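Local coordinates for protein Cap5O (PDB 3OJO) that acts as an NAD-binding UDP-N-acetyl-mannosamine dehydrogenase in the synthesis of the Staphylococcus aureus capsular polysaccharide, at residues B[28-32]-B[33-37]; B[44-47]-B[48-52]; B[133-137]-B[138-142]. All coordinates share one frame; numbering follows the deposited sequence.

Contact 1: residues B[28-32]-B[33-37]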
# COMPACT_ATOMS: atom_id res chain seq x y z
N ILE B 28 -30.60 16.41 12.60
CA ILE B 28 -30.57 17.85 12.81
C ILE B 28 -30.51 18.59 11.45
O ILE B 28 -31.25 19.55 11.25
CB ILE B 28 -29.45 18.25 13.84
CG1 ILE B 28 -29.89 17.89 15.27
CG2 ILE B 28 -29.04 19.74 13.75
CD1 ILE B 28 -28.75 17.90 16.34
N MET B 29 -29.67 18.10 10.53
CA MET B 29 -29.46 18.64 9.20
C MET B 29 -30.71 18.64 8.29
O MET B 29 -31.02 19.67 7.68
CB MET B 29 -28.28 17.95 8.53
CG MET B 29 -27.75 18.69 7.33
SD MET B 29 -27.45 20.47 7.59
CE MET B 29 -25.81 20.46 7.97
N PHE B 30 -31.42 17.51 8.18
CA PHE B 30 -32.63 17.42 7.37
C PHE B 30 -33.76 18.28 7.94
O PHE B 30 -34.48 18.93 7.16
CB PHE B 30 -33.09 15.97 7.24
CG PHE B 30 -32.31 15.12 6.26
CD1 PHE B 30 -32.59 15.17 4.89
CD2 PHE B 30 -31.38 14.19 6.71
CE1 PHE B 30 -31.92 14.32 4.00
CE2 PHE B 30 -30.72 13.35 5.82
CZ PHE B 30 -30.99 13.42 4.47
N ALA B 31 -33.89 18.31 9.29
CA ALA B 31 -34.89 19.10 10.02
C ALA B 31 -34.64 20.60 9.86
O ALA B 31 -35.60 21.37 9.81
CB ALA B 31 -34.89 18.71 11.49
N LYS B 32 -33.36 21.00 9.75
CA LYS B 32 -32.89 22.38 9.53
C LYS B 32 -33.37 22.88 8.15
O LYS B 32 -33.49 24.09 7.94
CB LYS B 32 -31.35 22.42 9.59
CG LYS B 32 -30.73 23.80 9.71
CD LYS B 32 -29.24 23.79 9.42
CE LYS B 32 -28.67 25.19 9.31
NZ LYS B 32 -28.44 25.82 10.64
N HIS B 33 -33.65 21.94 7.23
CA HIS B 33 -34.09 22.19 5.85
C HIS B 33 -35.60 21.94 5.60
O HIS B 33 -36.04 21.84 4.45
CB HIS B 33 -33.16 21.45 4.86
CG HIS B 33 -31.76 22.00 4.84
ND1 HIS B 33 -31.33 22.80 3.80
CD2 HIS B 33 -30.77 21.88 5.74
CE1 HIS B 33 -30.09 23.15 4.11
NE2 HIS B 33 -29.71 22.62 5.27
N GLY B 34 -36.37 21.87 6.69
CA GLY B 34 -37.82 21.72 6.65
C GLY B 34 -38.41 20.32 6.60
O GLY B 34 -39.64 20.19 6.48
N VAL B 35 -37.58 19.28 6.69
CA VAL B 35 -38.06 17.89 6.67
C VAL B 35 -38.52 17.50 8.09
O VAL B 35 -37.88 17.90 9.06
CB VAL B 35 -36.99 16.92 6.10
CG1 VAL B 35 -37.55 15.51 5.92
CG2 VAL B 35 -36.42 17.43 4.78
N ASP B 36 -39.65 16.77 8.20
CA ASP B 36 -40.20 16.30 9.49
C ASP B 36 -39.44 15.05 9.82
O ASP B 36 -39.55 14.03 9.12
CB ASP B 36 -41.72 16.05 9.42
CG ASP B 36 -42.52 17.22 8.89
OD1 ASP B 36 -42.32 18.35 9.40
OD2 ASP B 36 -43.31 17.02 7.93
N VAL B 37 -38.58 15.16 10.85
CA VAL B 37 -37.65 14.11 11.24
C VAL B 37 -38.00 13.48 12.56
O VAL B 37 -38.16 14.16 13.58
CB VAL B 37 -36.16 14.60 11.21
CG1 VAL B 37 -35.19 13.45 11.43
CG2 VAL B 37 -35.82 15.32 9.91
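Phe-30 O is the hub of the turn from helix to strand, taking two backbone N-H groups from opposite faces of its carbonyl plane. Val-35 N reaches Phe-30 O over 3.2 Å, while His-33 N stands well above the other face and makes the more bent bond, 3.1 Å from the same oxygen. One residue on, Ala-31 O accepts Gly-34 N at 3.3 Å, again from above the carbonyl plane. Beside these bonds the His-33 ring turns its edge to the helix: CD2 lies 3.0 Å from Met-29 O, and Met-29 SD comes up alongside at the ring edge, the two side chains running the same way.

The bonds from Val-35 N to Phe-30 O and from Gly-34 N to Ala-31 O define a Schellman motif that ends helix 23-32 and leads into strand 36-40, within the beta-alpha-beta unit begun by strand 13-17. Gly-34 is its C-prime residue, in a left-handed conformation (phi 88°) where a beta carbon would press on the preceding carbonyl oxygen. The apolar contact accompanying the motif is Phe-30 CB to Val-35 CB, 4.2 Å, with Val-35 CG2 at the phenyl edge.

Val-37 then brings the new strand back against the helix. With CG1 anti to the backbone N (chi1 -172°), its other branch, CG2, lies 3.9 Å from both Phe-30 CB and Ala-31 CB. Farther out, Phe-30 and Val-35 pack on Leu-14, and the Phe-30 ring meets that of Phe-198 edge-to-face. Helix 62-71 touches Ala-31 through Val-69, and Met-29 rests on Leu-170, Leu-173 and Val-174 of helix 169-175.

Contact 2: residues B[44-47]-B[48-52]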
# COMPACT_ATOMS: atom_id res chain seq x y z
N GLN B 44 -32.38 4.90 26.20
CA GLN B 44 -33.30 5.80 26.88
C GLN B 44 -32.57 7.01 27.45
O GLN B 44 -33.12 8.11 27.43
CB GLN B 44 -34.07 5.05 27.98
CG GLN B 44 -35.32 5.78 28.50
CD GLN B 44 -36.50 5.63 27.57
OE1 GLN B 44 -36.97 6.61 26.99
NE2 GLN B 44 -36.96 4.41 27.33
N GLN B 45 -31.34 6.82 27.94
CA GLN B 45 -30.49 7.89 28.48
C GLN B 45 -30.28 8.97 27.41
O GLN B 45 -30.44 10.15 27.71
CB GLN B 45 -29.16 7.31 28.97
CG GLN B 45 -28.11 8.33 29.47
CD GLN B 45 -27.04 7.66 30.31
OE1 GLN B 45 -26.78 8.06 31.46
NE2 GLN B 45 -26.44 6.60 29.80
N THR B 46 -30.01 8.55 26.16
CA THR B 46 -29.84 9.38 24.97
C THR B 46 -31.14 10.15 24.68
O THR B 46 -31.09 11.37 24.51
CB THR B 46 -29.34 8.50 23.78
OG1 THR B 46 -27.98 8.14 24.04
CG2 THR B 46 -29.44 9.19 22.42
N ILE B 47 -32.29 9.43 24.63
CA ILE B 47 -33.63 9.97 24.38
C ILE B 47 -34.05 10.99 25.47
O ILE B 47 -34.58 12.06 25.13
CB ILE B 47 -34.66 8.83 24.18
CG1 ILE B 47 -34.31 7.92 22.97
CG2 ILE B 47 -36.13 9.35 24.14
CD1 ILE B 47 -34.37 8.60 21.50
N ASP B 48 -33.76 10.69 26.75
CA ASP B 48 -34.07 11.59 27.87
C ASP B 48 -33.29 12.88 27.75
O ASP B 48 -33.88 13.95 27.91
CB ASP B 48 -33.79 10.90 29.23
CG ASP B 48 -34.72 9.75 29.60
OD1 ASP B 48 -35.75 9.55 28.88
OD2 ASP B 48 -34.42 9.04 30.58
N LYS B 49 -31.99 12.79 27.43
CA LYS B 49 -31.10 13.93 27.20
C LYS B 49 -31.67 14.80 26.07
O LYS B 49 -31.86 16.01 26.25
CB LYS B 49 -29.68 13.42 26.86
CG LYS B 49 -28.59 14.49 26.96
CD LYS B 49 -27.38 14.00 27.75
CE LYS B 49 -26.12 14.82 27.50
NZ LYS B 49 -26.18 16.18 28.10
N LEU B 50 -32.03 14.16 24.94
CA LEU B 50 -32.59 14.81 23.77
C LEU B 50 -33.94 15.47 24.04
O LEU B 50 -34.10 16.65 23.75
CB LEU B 50 -32.62 13.87 22.55
CG LEU B 50 -31.25 13.55 21.93
CD1 LEU B 50 -31.34 12.38 21.01
CD2 LEU B 50 -30.67 14.75 21.23
N GLN B 51 -34.87 14.73 24.67
CA GLN B 51 -36.19 15.24 25.06
C GLN B 51 -36.11 16.39 26.07
O GLN B 51 -36.99 17.25 26.07
CB GLN B 51 -37.09 14.10 25.54
CG GLN B 51 -37.85 13.47 24.39
CD GLN B 51 -38.54 12.16 24.70
OE1 GLN B 51 -39.27 11.61 23.85
NE2 GLN B 51 -38.32 11.61 25.90
N ASN B 52 -35.02 16.46 26.85
CA ASN B 52 -34.73 17.53 27.81
C ASN B 52 -33.94 18.70 27.16
O ASN B 52 -33.41 19.58 27.86
CB ASN B 52 -34.01 16.96 29.04
CG ASN B 52 -34.01 17.84 30.26
OD1 ASN B 52 -32.95 18.15 30.82
ND2 ASN B 52 -35.20 18.26 30.71
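The Asp-48 carboxylate lies with one face over the backbone carbonyl of Gln-44, whose O is 3.2 Å from Asp-48 CG. On the same side, more obliquely, comes the Gln-44 side chain, its amide plane turned 31° from the carboxylate and its OE1 3.7 Å from Asp-48 OD1, two acceptors close but unbonded. The second flat group, the Gln-51 amide, receives Ile-47 CG2 over one face, the methyl being 3.6 Å from Gln-51 NE2 and almost as near CD. Lying anti to the backbone N of Ile-47, CG2 is carried forward along the helix to the Gln-51 amide.

Thr-46 and Leu-50 make the apolar counterpart, running side by side with CG2 and CD1 4.0 Å apart. Regular alpha-helical bonds underlie all three pairs, Asp-48 N to Gln-44 O being 2.7 Å. Gln-44, Asp-48 and Gln-51 are exposed, Ile-47 and Leu-50 buried.

Those buried side chains seat helix 44-51 of the Rossmann-type NAD-binding domain on Val-77 of strand 75-78. The Thr-46 side chain comes within about 5 Å of the bound NAD (nearest atoms). Ile-47 also touches Asp-41, an NAD-binding residue just beyond strand 36-40, and Leu-50 O is hydrogen-bonded to Tyr-66 OH of helix 62-71.

Contact 3: residues B[133-137]-B[138-142]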
# COMPACT_ATOMS: atom_id res chain seq x y z
N PRO B 133 -19.24 -5.87 1.90
CA PRO B 133 -19.77 -5.93 0.53
C PRO B 133 -20.79 -7.05 0.37
O PRO B 133 -20.67 -8.10 1.01
CB PRO B 133 -18.52 -6.14 -0.32
CG PRO B 133 -17.40 -5.68 0.53
CD PRO B 133 -17.78 -6.10 1.91
N LYS B 134 -21.84 -6.75 -0.40
CA LYS B 134 -22.98 -7.62 -0.69
C LYS B 134 -24.07 -7.69 0.38
O LYS B 134 -24.97 -8.52 0.28
CB LYS B 134 -22.56 -8.98 -1.30
CG LYS B 134 -21.86 -8.79 -2.65
CD LYS B 134 -22.07 -9.93 -3.54
CE LYS B 134 -23.36 -10.03 -4.30
NZ LYS B 134 -23.17 -11.06 -5.36
N THR B 135 -24.03 -6.77 1.38
CA THR B 135 -25.03 -6.66 2.45
C THR B 135 -26.37 -6.19 1.88
O THR B 135 -27.42 -6.74 2.21
CB THR B 135 -24.54 -5.71 3.55
OG1 THR B 135 -23.41 -6.31 4.18
CG2 THR B 135 -25.60 -5.38 4.60
N MET B 136 -26.33 -5.16 1.03
CA MET B 136 -27.53 -4.61 0.42
C MET B 136 -28.24 -5.64 -0.45
O MET B 136 -29.43 -5.89 -0.27
CB MET B 136 -27.21 -3.33 -0.37
CG MET B 136 -26.77 -2.17 0.49
SD MET B 136 -27.84 -1.79 1.90
CE MET B 136 -29.24 -1.10 1.08
N ASP B 137 -27.48 -6.31 -1.32
CA ASP B 137 -27.93 -7.32 -2.26
C ASP B 137 -28.29 -8.68 -1.64
O ASP B 137 -29.31 -9.25 -2.01
CB ASP B 137 -26.90 -7.49 -3.40
CG ASP B 137 -26.82 -6.29 -4.33
OD1 ASP B 137 -25.88 -5.46 -4.18
OD2 ASP B 137 -27.72 -6.16 -5.20
N ASP B 138 -27.43 -9.22 -0.75
CA ASP B 138 -27.63 -10.56 -0.18
C ASP B 138 -28.30 -10.64 1.19
O ASP B 138 -28.70 -11.74 1.58
CB ASP B 138 -26.29 -11.34 -0.15
CG ASP B 138 -25.58 -11.54 -1.47
OD1 ASP B 138 -26.17 -11.19 -2.53
OD2 ASP B 138 -24.43 -12.04 -1.46
N PHE B 139 -28.39 -9.52 1.92
CA PHE B 139 -28.95 -9.50 3.28
C PHE B 139 -30.14 -8.56 3.43
O PHE B 139 -31.12 -8.95 4.06
CB PHE B 139 -27.87 -9.16 4.32
CG PHE B 139 -26.79 -10.20 4.53
CD1 PHE B 139 -25.80 -10.40 3.58
CD2 PHE B 139 -26.72 -10.91 5.72
CE1 PHE B 139 -24.79 -11.33 3.79
CE2 PHE B 139 -25.70 -11.85 5.94
CZ PHE B 139 -24.74 -12.05 4.97
N VAL B 140 -30.05 -7.33 2.89
CA VAL B 140 -31.13 -6.35 3.00
C VAL B 140 -32.24 -6.70 2.00
O VAL B 140 -33.39 -6.89 2.42
CB VAL B 140 -30.62 -4.87 2.92
CG1 VAL B 140 -31.77 -3.87 2.98
CG2 VAL B 140 -29.62 -4.58 4.03
N LYS B 141 -31.89 -6.84 0.70
CA LYS B 141 -32.80 -7.18 -0.40
C LYS B 141 -33.67 -8.45 -0.13
O LYS B 141 -34.90 -8.31 -0.19
CB LYS B 141 -32.02 -7.24 -1.73
CG LYS B 141 -32.84 -7.40 -3.00
CD LYS B 141 -31.88 -7.58 -4.17
CE LYS B 141 -32.49 -8.36 -5.30
NZ LYS B 141 -31.44 -8.80 -6.26
N PRO B 142 -33.12 -9.63 0.26
CA PRO B 142 -33.97 -10.80 0.55
C PRO B 142 -35.01 -10.63 1.66
O PRO B 142 -36.10 -11.19 1.57
CB PRO B 142 -32.96 -11.87 0.96
CG PRO B 142 -31.72 -11.47 0.27
CD PRO B 142 -31.69 -9.99 0.39
O HOH W 1 -22.24 -13.14 -3.18
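Thr-135 O receives two backbone N-H groups, and this doubling marks the irregularity of the helix. Val-140 N lies 2.8 Å from Thr-135 O, nearly in line with its C=O bond, whereas Phe-139 N, at 3.0 Å, stands above the carbonyl plane in a more bent bond. Lys-141 N then continues the wider spacing by bonding Met-136 O at 2.8 Å. Before the change, Asp-138 N still takes the ordinary alpha-helical acceptor, Lys-134 O. Pro-142 has no N-H to offer Asp-137 O, and its CD packs 3.5 Å from that oxygen instead.

Opposite charges lie near each other across the first turn. The Lys-134 chain, bent at chi3 (80°), passes across the Asp-138 carboxylate with its CE close to both oxygens, but NZ stays 4.1 Å from Asp-138 OD1, beyond a salt bridge. A water closes the interval, accepting from Lys-134 NZ and donating to Asp-138 OD2 at 3.0 Å. Lys-134 NZ is also hydrogen-bonded to Leu-239 O of the second subunit, so the lysine belongs to the dimer interface as well. Glu-212 of helix 208-238 takes the backbone N-H of Lys-134 through OE1 and that of Met-136 through OE2, where a negative charge would probably suit the amino end of the helix.

Apolar contacts occupy the inner side. Met-136 and Val-140 lie side by side, SD against CG2 at 3.9 Å, and both rest on Leu-157 of strand 156-159. Val-140 CG2 also approaches Thr-135 CG2. On the exposed side the Phe-139 ring turns its CD1 edge to Lys-134 O.

The arrangement is a pi-type widening followed by a proline kink, set in the crossover helix of the beta-alpha-beta unit of strand 124-127, helix 135-145 and strand 156-159 in the Rossmann-type NAD-binding domain.

How the contacts relate
All three contacts belong to the NAD-binding domain and follow one another along the chain without touching. Contacts 1 and 2 are neighbours, with strand 36-40 leading from one to helix 44-51 of the other and nearest atoms about 6 Å apart; contact 3 lies well away, its centre about 29 Å and 33 Å from theirs. Each is partly buried, pairing an apolar side toward the sheet or neighbouring helices with a polar outer side. The backbone chemistry differs with place: a helix end in contact 1, regular alpha-helical bonding in contact 2, pi-type widening in contact 3. Contact 2 comes nearest the bound NAD, whereas contact 3 alone reaches the second subunit.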